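PDB 2YKF: sensor histidine kinase PdtaS from Mycobacterium tuberculosis, which probably responds to nutrient starvation by binding cyclic di-GMP and phosphorylating itself on a histidine, which starts PdtaR/PdtaS two-component signalling. Local coordinates for residues L37-Y42 with H143-Y148; S112-P117 with L128-P133; R174-A179 with L261-P266; D181-L186 with A277-D282. All blocks are in the same frame, centred on the assembly; numbering follows the deposited sequence. Where two conformers were deposited one is given.

Interaction 1: residues L37-Y42 with H143-Y148; sequences LSFADY and HLETAY
Leu37 and Phe39 both pack on Tyr148, and apolar contact dominates. CD2 of Leu37 sits over one face of the Tyr148 ring, 4.0 Å from the ring centroid, in a CH-pi contact. The opposite face is covered from within the helix by Leu144, whose CD2 lies over the ring centre. Two leucine methyls therefore clamp the phenol ring. Leu144 reaches this place because its CG is anti to the backbone N (chi1 -179°).

The two aromatic rings do not form a proper stack. The ring planes of Phe39 and Tyr148 are 18° apart, but they are slid so far that they barely overlap, with centroids 5.6 Å apart. The touch is between Phe39 CZ and Tyr148 CD2, at 3.5 Å. The same CZ meets Leu144 CD2, which lies at the edge of the phenylalanine ring. Glu145 adds its CG methylene, 3.8 Å from Phe39 CZ.

The motif behind this placement is a Schellman motif. Phe39, with positive phi, is its C-prime residue and ends helix 18-38 of the GAF domain. This brings the CZ end of its ring against the first turns of helix 143-161.

Polar groups play a smaller part. Glu145 bends at chi2 (78°), and its OE2 forms a salt bridge with Arg139. Within residues 37-42, Tyr42 OH donates to Ser38 OG at 2.7 Å. The carbonyl oxygens of Leu37 and Tyr148 approach to 3.3 Å, but both are acceptors.

Interaction 2: residues S112-P117 with L128-P133; sequences SVEVSP and LTRHQP
Ser116 and Leu128 pair in the antiparallel beta hairpin formed by strands 114-120 and 123-131. The hairpin lies in the GAF sheet, and 114-120 is an outermost strand of that sheet within the chain.

The tight part is the Ser116-Leu128 end. Ser116 N donates to Leu128 O at 3.0 Å, and Leu128 N returns a bond to Ser116 O at 2.8 Å. Both are nearly straight. Next along, Val115 and Thr129 form a non-hydrogen-bonded pair. Their side chains lie side by side, with Val115 CG2 3.9 Å from Thr129 CG2, under helix 83-90. Thr129 OG1 shares a hydrogen bond with His131 NE2, which helps fix the imidazole. A second bond, with Trp45 NE1, holds the threonine hydroxyl.

The pairing slackens toward Ser112. Arg130 N still makes a good bond to Glu114 O, but the return bond from Glu114 N to Arg130 O is weak at 3.3 Å. On this partly exposed side Glu114 and Arg130 run alongside each other, pointing the same way. Arg130 is extended from CG to NE, while Glu114 bends at chi2 (135°). The salt bridge between Glu114 OE1 and Arg130 NH1 is long, 3.9 Å. The oxygen sits off the guanidinium plane, so the attraction is one of charge without a directed bond.

Val113 is exposed but rests on His131. Its CG1 lies over a face of the imidazole, and its CG2 is 3.3 Å from His131 ND1.

Interaction 3: residues R174-A179 with L261-P266; sequences RSSPRA and LLRTLP
Ser176 and Pro177 run past Arg263 and Leu261 with alpha carbons no closer than 6.6 Å, too wide for strand pairing, and the two backbones share no hydrogen bond.

Side chains fill the gap. The Pro177 ring points at the strand. Its CG lies 3.6 Å from Leu261 O, and its CD is 3.9 Å from Arg263 CB. The ring therefore spans two strand residues whose side chains lie on the same face. Leu261 reaches back with one methyl, and its CD1 is 3.1 Å from Ser175 O, a very close approach. Arg174 of the second subunit also packs on Leu261. Ser176 contributes CB, which is 4.2 Å from Arg263 CD.

A chi1 of 180° swings the Arg263 chain away from its own amide nitrogen, and it stays extended to NE. This carries its guanidinium past Ser176 to Glu30, which forms a salt bridge with NH2. A water lies between the segments. It donates to Pro177 O at 2.8 Å and is hydrogen-bonded to Ser176 OG at 2.7 Å. It also lies by Arg263 NH1, but that separation is too short to be trusted.

Residues 174-179 belong to the loop between helix 143-161 and strand 183-186. The loop crosses the PAS-like sheet, where strand 258-269 lies between 250-255 and 272-282. Pro177 also touches Leu279 and Arg281 of the latter strand. Helix 18-38 packs on Ala179 and Arg263 through Leu33.

Interaction 4: residues D181-L186 with A277-D282; sequences DGFIRL and AILIRD
Phe183 meets Leu279 at the edge of its ring, where Leu279 CD2 approaches CD1 of Phe183 to 3.7 Å near the ring plane. Ala277 CB is 4.0 Å from Phe183 CE1 and comes in obliquely. Tyr148 makes an edge-to-face pair with the same ring. In Phe183 the ring is turned opposite the amide nitrogen (chi1 176°), which brings CE1 to Ala277 CB.

The other flat groups are charged. The Asp181 carboxylate and Arg281 guanidinium planes are only 12° apart, but they are not level with each other. The salt bridge from Asp181 OD2 to Arg281 NE is long, 3.9 Å, and purely electrostatic. OD2 is held more firmly by Arg178 N of its own chain and by a salt bridge to Arg178 of the second subunit.

The backbones pair antiparallel. Ile184 N donates to Ile278 O at 2.8 Å, and Ile278 N donates back to Ile184 O at 2.9 Å. Ile280 N bonds to Gly182 O, but from well above the carbonyl plane. Gly182 has no CB, and its backbone angles (phi 165°) leave no room for one beside Ile280 O and the preceding carbonyl. A water then joins Asp181 O to Asp282 N. On the face away from Phe183, Ile184 and Ile278 touch, and Leu186 CD1 lies 3.9 Å from Ile278 CD1.

The pair lies inside the antiparallel sheet of the PAS-like domain, between strands 192-195 and 258-269. Helices 197-205 and 217-221 cover the isoleucine face, while Phe183 packs against Tyr148 of helix 143-161.

In the fold
Interactions 1 and 2 belong to the GAF domain, and interaction 4 lies in the PAS-like one. Interaction 2 falls between the two segments of interaction 1 in the chain, and their centres are about 13 Å apart. Strands 41-47 and 123-131 join them in one sheet. Interactions 3 and 4 come later, with alternating segments and centres about 7 Å apart. They share the second sheet through strands 258-269 and 272-282, and both touch the second subunit. Interaction 1 bridges the domains: Tyr148 OH probably bonds to Ala179 O, and Leu37 touches Phe183. Helices 18-38 and 143-161 supply the GAF side of this junction. The centres of interactions 2 and 4 are about 25 Å apart.

Interaction 1: residues L37-Y42 with H143-Y148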
loop_
_atom_site.group_PDB
_atom_site.type_symbol
_atom_site.label_atom_id
_atom_site.label_comp_id
_atom_site.label_asym_id
_atom_site.label_seq_id
_atom_site.Cartn_x
_atom_site.Cartn_y
_atom_site.Cartn_z
ATOM N N LEU A 37 7.142 7.526 -1.339
ATOM C CA LEU A 37 8.610 7.698 -1.217
ATOM C C LEU A 37 8.974 9.025 -0.560
ATOM O O LEU A 37 10.063 9.148 0.004
ATOM C CB LEU A 37 9.237 7.620 -2.585
ATOM C CG LEU A 37 9.225 6.317 -3.385
ATOM C CD1 LEU A 37 9.653 6.636 -4.806
ATOM C CD2 LEU A 37 10.102 5.286 -2.785
ATOM N N SER A 38 8.121 10.036 -0.722
ATOM C CA SER A 38 8.378 11.350 -0.114
ATOM C C SER A 38 7.887 11.415 1.342
ATOM O O SER A 38 8.175 12.391 2.013
ATOM C CB SER A 38 7.670 12.478 -0.877
ATOM O OG SER A 38 7.946 12.473 -2.263
ATOM N N PHE A 39 7.058 10.447 1.801
ATOM C CA PHE A 39 6.352 10.593 3.084
ATOM C C PHE A 39 5.620 11.936 3.167
ATOM O O PHE A 39 5.647 12.615 4.228
ATOM C CB PHE A 39 7.339 10.462 4.287
ATOM C CG PHE A 39 8.195 9.241 4.223
ATOM C CD1 PHE A 39 7.755 8.045 4.768
ATOM C CD2 PHE A 39 9.430 9.260 3.602
ATOM C CE1 PHE A 39 8.527 6.897 4.678
ATOM C CE2 PHE A 39 10.182 8.109 3.489
ATOM C CZ PHE A 39 9.749 6.929 4.052
ATOM N N ALA A 40 4.955 12.316 2.082
ATOM C CA ALA A 40 4.413 13.666 1.897
ATOM C C ALA A 40 3.135 13.652 1.144
ATOM O O ALA A 40 2.914 12.770 0.262
ATOM C CB ALA A 40 5.507 14.577 1.120
ATOM N N ASP A 41 2.309 14.682 1.392
ATOM C CA ASP A 41 1.169 14.969 0.578
ATOM C C ASP A 41 1.513 15.737 -0.714
ATOM O O ASP A 41 2.437 16.578 -0.722
ATOM C CB ASP A 41 0.208 15.867 1.382
ATOM C CG ASP A 41 -0.301 15.205 2.597
ATOM O OD1 ASP A 41 -1.308 14.482 2.417
ATOM O OD2 ASP A 41 0.252 15.419 3.725
ATOM N N TYR A 42 0.788 15.483 -1.818
ATOM C CA TYR A 42 0.986 16.370 -3.005
ATOM C C TYR A 42 -0.335 16.895 -3.446
ATOM O O TYR A 42 -1.393 16.158 -3.388
ATOM C CB TYR A 42 1.604 15.589 -4.204
ATOM C CG TYR A 42 3.086 15.330 -4.022
ATOM C CD1 TYR A 42 3.546 14.233 -3.280
ATOM C CD2 TYR A 42 4.046 16.226 -4.581
ATOM C CE1 TYR A 42 4.916 14.042 -3.054
ATOM C CE2 TYR A 42 5.386 16.047 -4.397
ATOM C CZ TYR A 42 5.828 14.928 -3.669
ATOM O OH TYR A 42 7.167 14.735 -3.542
ATOM N N HIS A 143 18.052 4.498 7.127
ATOM C CA HIS A 143 18.412 4.211 5.744
ATOM C C HIS A 143 17.230 4.078 4.763
ATOM O O HIS A 143 17.300 4.607 3.622
ATOM C CB HIS A 143 19.314 3.007 5.660
ATOM C CG HIS A 143 20.638 3.263 6.306
ATOM N ND1 HIS A 143 21.185 2.425 7.255
ATOM C CD2 HIS A 143 21.453 4.345 6.240
ATOM C CE1 HIS A 143 22.318 2.947 7.693
ATOM N NE2 HIS A 143 22.513 4.103 7.073
ATOM N N LEU A 144 16.161 3.409 5.201
ATOM C CA LEU A 144 14.963 3.217 4.341
ATOM C C LEU A 144 14.436 4.567 3.955
ATOM O O LEU A 144 14.282 4.874 2.753
ATOM C CB LEU A 144 13.865 2.414 5.070
ATOM C CG LEU A 144 12.601 2.176 4.200
ATOM C CD1 LEU A 144 11.970 0.840 4.637
ATOM C CD2 LEU A 144 11.541 3.236 4.241
ATOM N N GLU A 145 14.199 5.421 4.954
ATOM C CA GLU A 145 13.647 6.734 4.665
ATOM C C GLU A 145 14.583 7.606 3.797
ATOM O O GLU A 145 14.136 8.304 2.867
ATOM C CB GLU A 145 13.275 7.463 5.991
ATOM C CG GLU A 145 12.238 6.631 6.872
ATOM C CD GLU A 145 12.827 5.402 7.707
ATOM O OE1 GLU A 145 14.064 5.086 7.698
ATOM O OE2 GLU A 145 11.998 4.753 8.390
ATOM N N THR A 146 15.880 7.552 4.062
ATOM C CA THR A 146 16.814 8.209 3.121
ATOM C C THR A 146 16.732 7.687 1.694
ATOM O O THR A 146 16.614 8.507 0.715
ATOM C CB THR A 146 18.269 8.122 3.636
ATOM O OG1 THR A 146 18.288 8.670 4.946
ATOM C CG2 THR A 146 19.141 8.884 2.790
ATOM N N ALA A 147 16.788 6.348 1.523
ATOM C CA ALA A 147 16.754 5.763 0.130
ATOM C C ALA A 147 15.445 6.144 -0.603
ATOM O O ALA A 147 15.424 6.514 -1.812
ATOM C CB ALA A 147 16.871 4.212 0.223
ATOM N N TYR A 148 14.348 6.157 0.162
ATOM C CA TYR A 148 13.024 6.538 -0.435
ATOM C C TYR A 148 13.024 8.008 -0.854
ATOM O O TYR A 148 12.550 8.349 -1.957
ATOM C CB TYR A 148 11.919 6.359 0.605
ATOM C CG TYR A 148 11.306 5.014 0.761
ATOM C CD1 TYR A 148 11.970 3.876 0.443
ATOM C CD2 TYR A 148 9.993 4.907 1.246
ATOM C CE1 TYR A 148 11.338 2.626 0.591
ATOM C CE2 TYR A 148 9.394 3.688 1.392
ATOM C CZ TYR A 148 10.066 2.573 1.090
ATOM O OH TYR A 148 9.476 1.329 1.252
#

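Interaction 2: residues S112-P117 with L128-P133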
loop_
_atom_site.group_PDB
_atom_site.type_symbol
_atom_site.label_atom_id
_atom_site.label_comp_id
_atom_site.label_asym_id
_atom_site.label_seq_id
_atom_site.Cartn_x
_atom_site.Cartn_y
_atom_site.Cartn_z
ATOM N N SER A 112 5.747 22.772 5.262
ATOM C CA SER A 112 7.147 22.964 4.719
ATOM C C SER A 112 7.241 23.042 3.140
ATOM O O SER A 112 8.257 22.610 2.541
ATOM C CB SER A 112 8.116 21.908 5.358
ATOM O OG SER A 112 8.921 21.132 4.446
ATOM N N VAL A 113 6.223 23.665 2.506
ATOM C CA VAL A 113 5.826 23.423 1.088
ATOM C C VAL A 113 6.868 23.635 -0.039
ATOM O O VAL A 113 7.280 24.774 -0.320
ATOM C CB VAL A 113 4.497 24.196 0.721
ATOM C CG1 VAL A 113 4.097 23.959 -0.722
ATOM C CG2 VAL A 113 3.363 23.770 1.613
ATOM N N GLU A 114 7.247 22.553 -0.724
ATOM C CA GLU A 114 8.056 22.684 -1.940
ATOM C C GLU A 114 7.205 22.600 -3.203
ATOM O O GLU A 114 6.200 21.879 -3.274
ATOM C CB GLU A 114 9.168 21.657 -1.968
ATOM C CG GLU A 114 9.998 21.652 -0.687
ATOM C CD GLU A 114 10.264 20.244 -0.193
ATOM O OE1 GLU A 114 10.750 19.420 -1.013
ATOM O OE2 GLU A 114 9.944 19.944 0.998
ATOM N N VAL A 115 7.618 23.348 -4.196
ATOM C CA VAL A 115 6.856 23.542 -5.358
ATOM C C VAL A 115 7.719 23.026 -6.482
ATOM O O VAL A 115 8.934 23.289 -6.530
ATOM C CB VAL A 115 6.517 25.052 -5.514
ATOM C CG1 VAL A 115 5.795 25.348 -6.793
ATOM C CG2 VAL A 115 5.722 25.541 -4.304
ATOM N N SER A 116 7.119 22.235 -7.351
ATOM C CA SER A 116 7.823 21.746 -8.547
ATOM C C SER A 116 6.936 21.596 -9.769
ATOM O O SER A 116 5.746 21.243 -9.675
ATOM C CB SER A 116 8.586 20.470 -8.251
ATOM O OG SER A 116 7.722 19.504 -7.747
ATOM N N PRO A 117 7.521 21.810 -10.943
ATOM C CA PRO A 117 6.741 21.746 -12.135
ATOM C C PRO A 117 6.594 20.338 -12.730
ATOM O O PRO A 117 7.458 19.482 -12.568
ATOM C CB PRO A 117 7.586 22.563 -13.112
ATOM C CG PRO A 117 8.995 22.208 -12.675
ATOM C CD PRO A 117 8.915 22.250 -11.204
ATOM N N LEU A 128 3.098 20.854 -8.794
ATOM C CA LEU A 128 2.819 20.048 -7.604
ATOM C C LEU A 128 3.226 20.845 -6.461
ATOM O O LEU A 128 4.314 21.429 -6.501
ATOM C CB LEU A 128 3.738 18.811 -7.613
ATOM C CG LEU A 128 3.570 17.859 -8.826
ATOM C CD1 LEU A 128 4.463 16.664 -8.625
ATOM C CD2 LEU A 128 2.129 17.372 -8.919
ATOM N N THR A 129 2.411 20.885 -5.417
ATOM C CA THR A 129 2.956 21.332 -4.112
ATOM C C THR A 129 3.083 20.139 -3.185
ATOM O O THR A 129 2.176 19.266 -3.163
ATOM C CB THR A 129 2.078 22.438 -3.488
ATOM O OG1 THR A 129 0.695 21.994 -3.429
ATOM C CG2 THR A 129 2.216 23.785 -4.368
ATOM N N ARG A 130 4.222 20.055 -2.495
ATOM C CA ARG A 130 4.494 19.006 -1.534
ATOM C C ARG A 130 4.283 19.537 -0.079
ATOM O O ARG A 130 4.754 20.637 0.260
ATOM C CB ARG A 130 5.937 18.528 -1.728
ATOM C CG ARG A 130 6.445 17.410 -0.822
ATOM C CD ARG A 130 7.938 17.049 -1.191
ATOM N NE ARG A 130 8.610 16.072 -0.277
ATOM C CZ ARG A 130 9.776 15.441 -0.540
ATOM N NH1 ARG A 130 10.424 15.644 -1.691
ATOM N NH2 ARG A 130 10.295 14.575 0.333
ATOM N N HIS A 131 3.562 18.803 0.761
ATOM C CA HIS A 131 3.302 19.274 2.114
ATOM C C HIS A 131 3.652 18.140 3.025
ATOM O O HIS A 131 3.300 16.981 2.730
ATOM C CB HIS A 131 1.830 19.586 2.263
ATOM C CG HIS A 131 1.271 20.480 1.195
ATOM N ND1 HIS A 131 0.734 21.719 1.474
ATOM C CD2 HIS A 131 1.074 20.272 -0.129
ATOM C CE1 HIS A 131 0.265 22.252 0.354
ATOM N NE2 HIS A 131 0.444 21.385 -0.630
ATOM N N GLN A 132 4.365 18.412 4.112
ATOM C CA GLN A 132 4.740 17.344 4.990
ATOM C C GLN A 132 4.894 17.805 6.415
ATOM O O GLN A 132 4.947 19.013 6.647
ATOM C CB GLN A 132 6.031 16.720 4.477
ATOM C CG GLN A 132 7.280 17.578 4.653
ATOM C CD GLN A 132 8.466 16.993 3.879
ATOM O OE1 GLN A 132 8.844 15.824 4.068
ATOM N NE2 GLN A 132 9.039 17.798 2.996
ATOM N N PRO A 133 4.956 16.855 7.373
ATOM C CA PRO A 133 4.988 17.237 8.779
ATOM C C PRO A 133 6.160 18.136 9.091
ATOM O O PRO A 133 7.214 18.056 8.415
ATOM C CB PRO A 133 5.120 15.899 9.501
ATOM C CG PRO A 133 4.532 14.892 8.535
ATOM C CD PRO A 133 5.020 15.384 7.224
#

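Interaction 3: residues R174-A179 with L261-P266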
loop_
_atom_site.group_PDB
_atom_site.type_symbol
_atom_site.label_atom_id
_atom_site.label_comp_id
_atom_site.label_asym_id
_atom_site.label_seq_id
_atom_site.Cartn_x
_atom_site.Cartn_y
_atom_site.Cartn_z
ATOM N N ARG A 174 -3.378 -1.885 -10.980
ATOM C CA ARG A 174 -3.972 -1.909 -9.625
ATOM C C ARG A 174 -3.199 -2.826 -8.693
ATOM O O ARG A 174 -3.214 -2.653 -7.501
ATOM C CB ARG A 174 -5.433 -2.342 -9.679
ATOM C CG ARG A 174 -6.337 -1.279 -10.178
ATOM C CD ARG A 174 -7.693 -1.866 -10.513
ATOM N NE ARG A 174 -8.521 -0.929 -11.276
ATOM C CZ ARG A 174 -9.567 -1.309 -12.006
ATOM N NH1 ARG A 174 -9.881 -2.597 -12.085
ATOM N NH2 ARG A 174 -10.299 -0.414 -12.662
ATOM N N SER A 175 -2.553 -3.833 -9.287
ATOM C CA SER A 175 -1.890 -4.893 -8.537
ATOM C C SER A 175 -0.349 -4.654 -8.300
ATOM O O SER A 175 0.265 -5.386 -7.502
ATOM C CB SER A 175 -2.109 -6.232 -9.267
ATOM O OG SER A 175 -1.603 -6.162 -10.620
ATOM N N SER A 176 0.270 -3.633 -8.923
ATOM C CA SER A 176 1.731 -3.534 -8.821
ATOM C C SER A 176 2.144 -3.254 -7.379
ATOM O O SER A 176 1.353 -2.710 -6.631
ATOM C CB SER A 176 2.309 -2.488 -9.744
ATOM O OG SER A 176 1.792 -1.230 -9.429
ATOM N N PRO A 177 3.386 -3.592 -7.021
ATOM C CA PRO A 177 3.886 -3.383 -5.636
ATOM C C PRO A 177 3.761 -1.918 -5.228
ATOM O O PRO A 177 3.873 -1.065 -6.095
ATOM C CB PRO A 177 5.375 -3.711 -5.734
ATOM C CG PRO A 177 5.594 -4.315 -7.015
ATOM C CD PRO A 177 4.436 -4.024 -7.949
ATOM N N ARG A 178 3.477 -1.637 -3.961
ATOM C CA ARG A 178 3.631 -0.322 -3.407
ATOM C C ARG A 178 5.076 -0.233 -2.942
ATOM O O ARG A 178 5.732 -1.235 -2.715
ATOM C CB ARG A 178 2.653 -0.096 -2.215
ATOM C CG ARG A 178 1.159 -0.527 -2.506
ATOM C CD ARG A 178 0.495 0.306 -3.645
ATOM N NE ARG A 178 -0.936 -0.063 -3.759
ATOM C CZ ARG A 178 -1.931 0.589 -3.145
ATOM N NH1 ARG A 178 -1.681 1.663 -2.380
ATOM N NH2 ARG A 178 -3.201 0.185 -3.298
ATOM N N ALA A 179 5.608 0.981 -2.870
ATOM C CA ALA A 179 6.958 1.178 -2.318
ATOM C C ALA A 179 7.215 0.373 -1.004
ATOM O O ALA A 179 8.227 -0.330 -0.875
ATOM C CB ALA A 179 7.202 2.721 -2.109
ATOM N N LEU A 261 5.897 -10.068 -7.448
ATOM C CA LEU A 261 5.534 -9.129 -8.513
ATOM C C LEU A 261 6.639 -8.102 -8.516
ATOM O O LEU A 261 7.032 -7.635 -7.466
ATOM C CB LEU A 261 4.230 -8.347 -8.227
ATOM C CG LEU A 261 2.901 -9.054 -8.261
ATOM C CD1 LEU A 261 1.793 -7.992 -7.944
ATOM C CD2 LEU A 261 2.760 -9.606 -9.647
ATOM N N LEU A 262 7.121 -7.755 -9.702
ATOM C CA LEU A 262 8.215 -6.793 -9.831
ATOM C C LEU A 262 7.710 -5.662 -10.662
ATOM O O LEU A 262 7.011 -5.906 -11.672
ATOM C CB LEU A 262 9.385 -7.389 -10.618
ATOM C CG LEU A 262 10.119 -8.538 -9.988
ATOM C CD1 LEU A 262 11.127 -9.073 -11.010
ATOM C CD2 LEU A 262 10.818 -8.049 -8.798
ATOM N N ARG A 263 8.094 -4.440 -10.289
ATOM C CA ARG A 263 7.872 -3.275 -11.143
ATOM C C ARG A 263 9.193 -2.465 -11.279
ATOM O O ARG A 263 9.827 -2.121 -10.262
ATOM C CB ARG A 263 6.795 -2.398 -10.556
ATOM C CG ARG A 263 6.588 -1.208 -11.440
ATOM C CD ARG A 263 5.731 -0.239 -10.830
ATOM N NE ARG A 263 5.762 1.000 -11.615
ATOM C CZ ARG A 263 5.156 2.091 -11.206
ATOM N NH1 ARG A 263 4.522 2.071 -10.024
ATOM N NH2 ARG A 263 5.193 3.190 -11.955
ATOM N N THR A 264 9.655 -2.248 -12.516
ATOM C CA THR A 264 10.904 -1.545 -12.744
ATOM C C THR A 264 10.561 -0.131 -13.259
ATOM O O THR A 264 9.511 0.082 -13.909
ATOM C CB THR A 264 11.796 -2.273 -13.790
ATOM O OG1 THR A 264 11.087 -2.346 -15.061
ATOM C CG2 THR A 264 12.044 -3.744 -13.327
ATOM N N LEU A 265 11.455 0.799 -12.941
ATOM C CA LEU A 265 11.335 2.235 -13.278
ATOM C C LEU A 265 12.729 2.718 -13.593
ATOM O O LEU A 265 13.575 2.731 -12.725
ATOM C CB LEU A 265 10.899 3.047 -12.055
ATOM C CG LEU A 265 9.477 2.884 -11.699
ATOM C CD1 LEU A 265 9.549 1.792 -10.611
ATOM C CD2 LEU A 265 8.991 4.253 -11.147
ATOM N N PRO A 266 13.016 2.985 -14.861
ATOM C CA PRO A 266 14.352 3.497 -15.179
ATOM C C PRO A 266 14.482 4.945 -14.632
ATOM O O PRO A 266 13.487 5.686 -14.596
ATOM C CB PRO A 266 14.382 3.467 -16.708
ATOM C CG PRO A 266 12.964 3.508 -17.149
ATOM C CD PRO A 266 12.137 2.863 -16.037
HETATM O O HOH W 1 3.784 0.297 -8.535
#

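Interaction 4: residues D181-L186 with A277-D282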
loop_
_atom_site.group_PDB
_atom_site.type_symbol
_atom_site.label_atom_id
_atom_site.label_comp_id
_atom_site.label_asym_id
_atom_site.label_seq_id
_atom_site.Cartn_x
_atom_site.Cartn_y
_atom_site.Cartn_z
ATOM N N ASP A 181 6.024 -2.371 0.003
ATOM C CA ASP A 181 6.157 -3.813 -0.256
ATOM C C ASP A 181 7.596 -4.296 -0.416
ATOM O O ASP A 181 7.906 -5.460 -0.124
ATOM C CB ASP A 181 5.311 -4.241 -1.486
ATOM C CG ASP A 181 3.799 -3.992 -1.274
ATOM O OD1 ASP A 181 3.298 -4.011 -0.105
ATOM O OD2 ASP A 181 3.084 -3.776 -2.274
ATOM N N GLY A 182 8.467 -3.462 -0.998
ATOM C CA GLY A 182 9.855 -3.898 -1.217
ATOM C C GLY A 182 10.474 -2.897 -2.220
ATOM O O GLY A 182 9.889 -2.623 -3.269
ATOM N N PHE A 183 11.628 -2.367 -1.887
ATOM C CA PHE A 183 12.212 -1.297 -2.704
ATOM C C PHE A 183 13.671 -1.604 -2.890
ATOM O O PHE A 183 14.365 -1.932 -1.882
ATOM C CB PHE A 183 12.116 0.040 -1.963
ATOM C CG PHE A 183 12.790 1.178 -2.698
ATOM C CD1 PHE A 183 12.180 1.773 -3.736
ATOM C CD2 PHE A 183 14.097 1.554 -2.380
ATOM C CE1 PHE A 183 12.809 2.866 -4.437
ATOM C CE2 PHE A 183 14.735 2.575 -3.065
ATOM C CZ PHE A 183 14.097 3.228 -4.098
ATOM N N ILE A 184 14.154 -1.503 -4.141
ATOM C CA ILE A 184 15.594 -1.749 -4.488
ATOM C C ILE A 184 16.082 -0.587 -5.365
ATOM O O ILE A 184 15.370 -0.185 -6.291
ATOM C CB ILE A 184 15.720 -3.016 -5.336
ATOM C CG1 ILE A 184 15.569 -4.263 -4.455
ATOM C CG2 ILE A 184 17.108 -3.135 -6.043
ATOM C CD1 ILE A 184 15.276 -5.570 -5.212
ATOM N N ARG A 185 17.245 -0.010 -5.045
ATOM C CA ARG A 185 17.828 1.004 -5.905
ATOM C C ARG A 185 19.015 0.360 -6.622
ATOM O O ARG A 185 19.883 -0.227 -5.974
ATOM C CB ARG A 185 18.238 2.241 -5.105
ATOM C CG ARG A 185 18.922 3.330 -5.923
ATOM C CD ARG A 185 17.977 3.954 -6.909
ATOM N NE ARG A 185 18.675 4.282 -8.152
ATOM C CZ ARG A 185 19.363 5.398 -8.357
ATOM N NH1 ARG A 185 19.431 6.322 -7.407
ATOM N NH2 ARG A 185 19.960 5.603 -9.522
ATOM N N LEU A 186 19.012 0.435 -7.966
ATOM C CA LEU A 186 20.166 -0.089 -8.749
ATOM C C LEU A 186 20.977 1.099 -9.268
ATOM O O LEU A 186 20.410 2.069 -9.683
ATOM C CB LEU A 186 19.707 -0.866 -9.982
ATOM C CG LEU A 186 18.901 -2.131 -9.861
ATOM C CD1 LEU A 186 18.945 -2.855 -11.246
ATOM C CD2 LEU A 186 19.523 -2.994 -8.756
ATOM N N ALA A 277 14.892 2.069 -10.213
ATOM C CA ALA A 277 14.221 1.653 -8.952
ATOM C C ALA A 277 13.485 0.395 -9.349
ATOM O O ALA A 277 13.034 0.273 -10.499
ATOM C CB ALA A 277 13.236 2.752 -8.438
ATOM N N ILE A 278 13.405 -0.554 -8.419
ATOM C CA ILE A 278 12.637 -1.728 -8.603
ATOM C C ILE A 278 11.770 -1.894 -7.372
ATOM O O ILE A 278 12.267 -1.934 -6.225
ATOM C CB ILE A 278 13.542 -2.979 -8.834
ATOM C CG1 ILE A 278 14.387 -2.757 -10.126
ATOM C CG2 ILE A 278 12.722 -4.306 -8.929
ATOM C CD1 ILE A 278 15.243 -3.895 -10.469
ATOM N N LEU A 279 10.482 -2.064 -7.607
ATOM C CA LEU A 279 9.573 -2.381 -6.473
ATOM C C LEU A 279 9.231 -3.848 -6.551
ATOM O O LEU A 279 9.113 -4.413 -7.637
ATOM C CB LEU A 279 8.311 -1.559 -6.560
ATOM C CG LEU A 279 8.559 -0.074 -6.878
ATOM C CD1 LEU A 279 7.170 0.525 -7.051
ATOM C CD2 LEU A 279 9.276 0.559 -5.738
ATOM N N ILE A 280 9.179 -4.493 -5.402
ATOM C CA ILE A 280 8.899 -5.937 -5.368
ATOM C C ILE A 280 7.883 -6.256 -4.307
ATOM O O ILE A 280 7.879 -5.656 -3.257
ATOM C CB ILE A 280 10.197 -6.771 -5.209
ATOM C CG1 ILE A 280 9.905 -8.292 -5.186
ATOM C CG2 ILE A 280 10.993 -6.360 -3.986
ATOM C CD1 ILE A 280 11.233 -9.120 -5.105
ATOM N N ARG A 281 6.958 -7.175 -4.613
ATOM C CA ARG A 281 5.993 -7.553 -3.594
ATOM C C ARG A 281 5.946 -9.082 -3.589
ATOM O O ARG A 281 5.697 -9.668 -4.627
ATOM C CB ARG A 281 4.596 -7.050 -3.948
ATOM C CG ARG A 281 3.608 -7.432 -2.815
ATOM C CD ARG A 281 2.131 -7.064 -3.053
ATOM N NE ARG A 281 1.484 -7.278 -1.747
ATOM C CZ ARG A 281 0.160 -7.392 -1.530
ATOM N NH1 ARG A 281 -0.717 -7.229 -2.540
ATOM N NH2 ARG A 281 -0.277 -7.570 -0.264
ATOM N N ASP A 282 6.206 -9.705 -2.450
ATOM C CA ASP A 282 5.976 -11.157 -2.302
ATOM C C ASP A 282 4.484 -11.470 -2.347
ATOM O O ASP A 282 3.685 -11.123 -1.445
ATOM C CB ASP A 282 6.648 -11.640 -1.014
ATOM C CG ASP A 282 6.477 -13.159 -0.794
ATOM O OD1 ASP A 282 5.696 -13.768 -1.556
ATOM O OD2 ASP A 282 7.139 -13.715 0.128
HETATM O O HOH W 2 6.802 -8.047 -0.190
#